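Local coordinates for MSM0271 protein (Mycobacterium smegmatis, PDB 5SUH) that forms double-ringed trimers that serve as tiles in the protein shell of the RMM bacterial microcompartment, at residues 34-39 / 68-73; 178-183 / 201-206. All coordinates share one frame; numbering follows the deposited sequence.

Contact 1: residues 34-39 / 68-73; sequences RVYLLV and LIVEVS
With CG anti to its carbonyl carbon (chi1 -54°) and bends further out, Arg34 curls its guanidinium back toward Glu71, whose own chain runs out extended, CG anti to the backbone N. Both NE and NH2 of Arg34 close on a single carboxylate oxygen: NE lies 3.0 Å from Glu71 OE2, approaching from above the carboxylate plane, while NH2 meets it nearly along the C-O bond. A water accepts from Arg34 NH2 and donates to Glu71 OE2, adding a second link beside the salt bridge. In the backbone, Arg34 and Val35 both face Glu71 in a classic beta bulge, Arg34 N (2.8 Å) and Val35 N (3.1 Å) each donating to Glu71 O. Beyond it the strands pair regularly and antiparallel, Leu37 and Ile69 exchanging two N-H...O bonds. On the face bearing Val35, Glu71, Leu37 and Ile69, Leu37 CB packs 3.6 Å from Ile69 CG1. On the other face, Leu68 CD1 sits over one face of the Tyr36 ring toward its rim, 4.0 Å from CE2, and Val70 CG2 flanks the same ring obliquely. Strand 32-39, outermost of its BMC-domain sheet within this chain, thus pairs with strand 66-73, beyond which strand 104-110 continues the sheet. Helix 113-127 covers the Tyr36 and Leu68 face, while Leu37, Val39 and Ile69 meet helix 182-192.

Contact 2: residues 178-183 / 201-206; sequences PALFAA and VQMIGA
Met203 and Leu180 interlock where the turn leading into helix 182-192 lies against the end of strand 197-202 and the loop that follows it. The thioether of Met203 is the main bump: CG is set between the backbone N and the carbonyl carbon (chi1 67°), the chain bends at chi3 (76°), and SD sits in a notch formed by two methyls, touching Leu180 CD1 at 3.8 Å and Ala183 CB at 4.2 Å from neighbouring sides. Leu180 CD1 also touches the methionine CB and CG. Two alanine methyls fill smaller hollows. Ala179 CB enters the one bounded by the carbonyl oxygens of Met203 and Gly205, each 3.5 Å away, and Ala182 CB rests 3.7 Å from Gln202 O and beside Val201 CG1. The CA atoms of Leu180 and Met203 approach to 4.6 Å, consistent with Ala179 and Ala182 facing the other segment. Direct polar links are weak CA-H...O contacts, such as Leu180 CA to Met203 O; separately, a water accepts from Ala179 N and donates to Gly205 O. Alkyl groups thus pack against both side chains and backbone carbonyl oxygens without a direct conventional hydrogen bond between the segments, and fit rather than directional bonding carries the contact.

How the contacts relate
From the N terminus, strand 32-39 leads through helix 44-49 to strand 66-73, and contact 1 closes that loop within the first BMC repeat. The chain then completes this sheet, crosses to the second repeat and runs along strands 138-145 and 170-177. Contact 2 closes a later, shorter loop comprising helix 182-192 and strand 197-202. The two loops follow in series, neither enclosing nor crossing the other, yet their centres lie about 11 Å apart. Glu71 OE1 probably accepts a hydrogen bond from Leu180 N, Pro178 packs on Arg34 and Val35, and one water is common to both contacts, so the two repeats are joined here.

Contact 1: residues 34-39 / 68-73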
# COMPACT_ATOMS: atom_id res chain seq x y z
N ARG A 34 21.56 17.82 -12.86
CA ARG A 34 20.69 17.55 -14.00
C ARG A 34 19.69 18.69 -14.15
O ARG A 34 19.47 19.20 -15.25
CB ARG A 34 19.89 16.26 -13.77
CG ARG A 34 20.73 15.06 -13.45
CD ARG A 34 20.49 13.93 -14.38
NE ARG A 34 19.08 13.68 -14.66
CZ ARG A 34 18.69 12.98 -15.72
NH1 ARG A 34 19.61 12.48 -16.55
NH2 ARG A 34 17.41 12.81 -15.98
N VAL A 35 19.12 19.09 -13.01
CA VAL A 35 18.17 20.20 -12.95
C VAL A 35 18.52 21.13 -11.77
O VAL A 35 18.78 20.65 -10.67
CB VAL A 35 16.72 19.71 -12.76
CG1 VAL A 35 15.76 20.89 -12.67
CG2 VAL A 35 16.31 18.81 -13.87
N TYR A 36 18.54 22.44 -12.01
CA TYR A 36 18.74 23.45 -10.95
C TYR A 36 17.89 24.68 -11.25
O TYR A 36 18.22 25.46 -12.15
CB TYR A 36 20.23 23.86 -10.83
CG TYR A 36 20.51 24.98 -9.82
CD1 TYR A 36 20.48 26.33 -10.19
CD2 TYR A 36 20.80 24.68 -8.49
CE1 TYR A 36 20.72 27.34 -9.26
CE2 TYR A 36 21.05 25.69 -7.56
CZ TYR A 36 21.01 27.00 -7.94
OH TYR A 36 21.26 27.97 -7.00
N LEU A 37 16.83 24.89 -10.48
CA LEU A 37 15.88 25.95 -10.81
C LEU A 37 15.18 26.64 -9.65
O LEU A 37 14.64 25.99 -8.75
CB LEU A 37 14.78 25.41 -11.73
CG LEU A 37 14.80 25.89 -13.18
CD1 LEU A 37 13.43 25.68 -13.80
CD2 LEU A 37 15.26 27.35 -13.32
N LEU A 38 15.16 27.97 -9.71
CA LEU A 38 14.26 28.79 -8.90
C LEU A 38 12.90 28.90 -9.51
O LEU A 38 12.73 29.42 -10.61
CB LEU A 38 14.79 30.20 -8.68
CG LEU A 38 15.40 30.48 -7.32
CD1 LEU A 38 16.60 29.62 -7.09
CD2 LEU A 38 15.82 31.93 -7.33
N VAL A 39 11.92 28.41 -8.77
CA VAL A 39 10.52 28.54 -9.09
C VAL A 39 9.92 29.62 -8.22
O VAL A 39 9.66 29.41 -7.04
CB VAL A 39 9.79 27.22 -8.88
CG1 VAL A 39 8.34 27.38 -9.20
CG2 VAL A 39 10.46 26.11 -9.72
N LEU A 68 13.20 26.12 -4.50
CA LEU A 68 14.36 25.68 -5.26
C LEU A 68 14.22 24.19 -5.56
O LEU A 68 14.01 23.40 -4.63
CB LEU A 68 15.66 25.93 -4.50
CG LEU A 68 16.89 25.40 -5.25
CD1 LEU A 68 17.20 26.30 -6.47
CD2 LEU A 68 18.08 25.28 -4.34
N ILE A 69 14.33 23.80 -6.83
CA ILE A 69 14.23 22.39 -7.20
C ILE A 69 15.54 21.90 -7.80
O ILE A 69 16.13 22.56 -8.66
CB ILE A 69 13.11 22.11 -8.22
CG1 ILE A 69 13.30 22.93 -9.52
CG2 ILE A 69 11.75 22.38 -7.59
CD1 ILE A 69 12.36 22.55 -10.68
N VAL A 70 16.03 20.76 -7.31
CA VAL A 70 17.30 20.21 -7.79
C VAL A 70 17.21 18.70 -8.06
O VAL A 70 16.73 17.92 -7.20
CB VAL A 70 18.45 20.47 -6.77
CG1 VAL A 70 19.76 19.90 -7.27
CG2 VAL A 70 18.58 21.97 -6.44
N GLU A 71 17.65 18.30 -9.25
CA GLU A 71 17.81 16.88 -9.61
C GLU A 71 19.30 16.57 -9.87
O GLU A 71 19.97 17.34 -10.55
CB GLU A 71 16.93 16.52 -10.84
CG GLU A 71 16.94 15.05 -11.22
CD GLU A 71 16.05 14.68 -12.41
OE1 GLU A 71 14.91 15.19 -12.54
OE2 GLU A 71 16.49 13.82 -13.21
N VAL A 72 19.84 15.49 -9.31
CA VAL A 72 21.28 15.18 -9.46
C VAL A 72 21.61 13.73 -9.77
O VAL A 72 20.79 12.83 -9.63
CB VAL A 72 22.11 15.49 -8.20
CG1 VAL A 72 21.84 16.91 -7.74
CG2 VAL A 72 21.83 14.45 -7.10
N SER A 73 22.87 13.53 -10.15
CA SER A 73 23.43 12.21 -10.40
C SER A 73 24.85 12.15 -9.85
O SER A 73 25.58 13.14 -9.96
CB SER A 73 23.42 11.92 -11.89
OG SER A 73 23.89 10.62 -12.14
O HOH W 1 14.84 12.62 -14.95

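Contact 2: residues 178-183 / 201-206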
# COMPACT_ATOMS: atom_id res chain seq x y z
N PRO A 178 14.96 16.19 -18.36
CA PRO A 178 14.72 15.53 -17.06
C PRO A 178 13.35 15.82 -16.43
O PRO A 178 12.76 16.88 -16.61
CB PRO A 178 15.83 16.10 -16.15
CG PRO A 178 16.85 16.67 -17.07
CD PRO A 178 16.11 17.13 -18.30
N ALA A 179 12.88 14.85 -15.66
CA ALA A 179 11.54 14.85 -15.10
C ALA A 179 11.20 16.06 -14.23
O ALA A 179 10.04 16.47 -14.18
CB ALA A 179 11.33 13.55 -14.29
N LEU A 180 12.19 16.62 -13.54
CA LEU A 180 11.87 17.60 -12.52
C LEU A 180 11.40 18.93 -13.16
O LEU A 180 10.72 19.74 -12.50
CB LEU A 180 13.04 17.85 -11.58
CG LEU A 180 12.71 18.55 -10.25
CD1 LEU A 180 11.52 17.88 -9.58
CD2 LEU A 180 13.88 18.59 -9.29
N PHE A 181 11.66 19.09 -14.46
CA PHE A 181 11.21 20.31 -15.16
C PHE A 181 9.69 20.38 -15.24
O PHE A 181 9.12 21.42 -15.57
CB PHE A 181 11.78 20.39 -16.57
CG PHE A 181 13.20 20.88 -16.63
CD1 PHE A 181 13.56 22.09 -16.05
CD2 PHE A 181 14.18 20.11 -17.25
CE1 PHE A 181 14.88 22.55 -16.12
CE2 PHE A 181 15.49 20.56 -17.31
CZ PHE A 181 15.84 21.78 -16.74
N ALA A 182 9.04 19.26 -14.95
CA ALA A 182 7.58 19.22 -14.93
C ALA A 182 7.05 20.19 -13.87
O ALA A 182 5.91 20.68 -13.97
CB ALA A 182 7.10 17.81 -14.68
N ALA A 183 7.87 20.43 -12.85
CA ALA A 183 7.52 21.34 -11.77
C ALA A 183 7.30 22.76 -12.28
O ALA A 183 6.28 23.38 -11.98
CB ALA A 183 8.59 21.33 -10.70
N VAL A 201 0.81 15.75 -11.78
CA VAL A 201 2.14 16.23 -12.15
C VAL A 201 3.15 15.20 -11.72
O VAL A 201 3.40 15.04 -10.52
CB VAL A 201 2.53 17.59 -11.47
CG1 VAL A 201 3.81 18.13 -12.09
CG2 VAL A 201 1.45 18.59 -11.64
N GLN A 202 3.77 14.49 -12.66
CA GLN A 202 4.77 13.49 -12.29
C GLN A 202 6.16 14.09 -12.47
O GLN A 202 6.61 14.27 -13.60
CB GLN A 202 4.60 12.24 -13.14
CG GLN A 202 5.05 10.95 -12.46
CD GLN A 202 5.04 9.75 -13.41
OE1 GLN A 202 4.07 9.52 -14.15
NE2 GLN A 202 6.12 8.98 -13.38
N MET A 203 6.84 14.42 -11.38
CA MET A 203 8.14 15.10 -11.51
C MET A 203 9.37 14.24 -11.15
O MET A 203 10.48 14.74 -11.09
CB MET A 203 8.13 16.40 -10.71
CG MET A 203 8.04 16.25 -9.24
SD MET A 203 7.87 17.87 -8.51
CE MET A 203 6.20 18.18 -8.89
N ILE A 204 9.15 12.95 -10.88
CA ILE A 204 10.21 12.03 -10.47
C ILE A 204 10.28 10.80 -11.38
O ILE A 204 9.29 10.10 -11.56
CB ILE A 204 9.98 11.52 -9.05
CG1 ILE A 204 10.01 12.68 -8.05
CG2 ILE A 204 11.04 10.51 -8.69
CD1 ILE A 204 9.60 12.24 -6.66
N GLY A 205 11.46 10.53 -11.94
CA GLY A 205 11.65 9.39 -12.82
C GLY A 205 12.53 9.68 -14.04
O GLY A 205 13.26 10.67 -14.10
N ALA A 206 12.44 8.81 -15.04
CA ALA A 206 13.16 9.05 -16.28
C ALA A 206 12.53 10.20 -17.10
O ALA A 206 13.24 10.90 -17.82
CB ALA A 206 13.21 7.80 -17.09
O HOH W 1 14.84 12.62 -14.95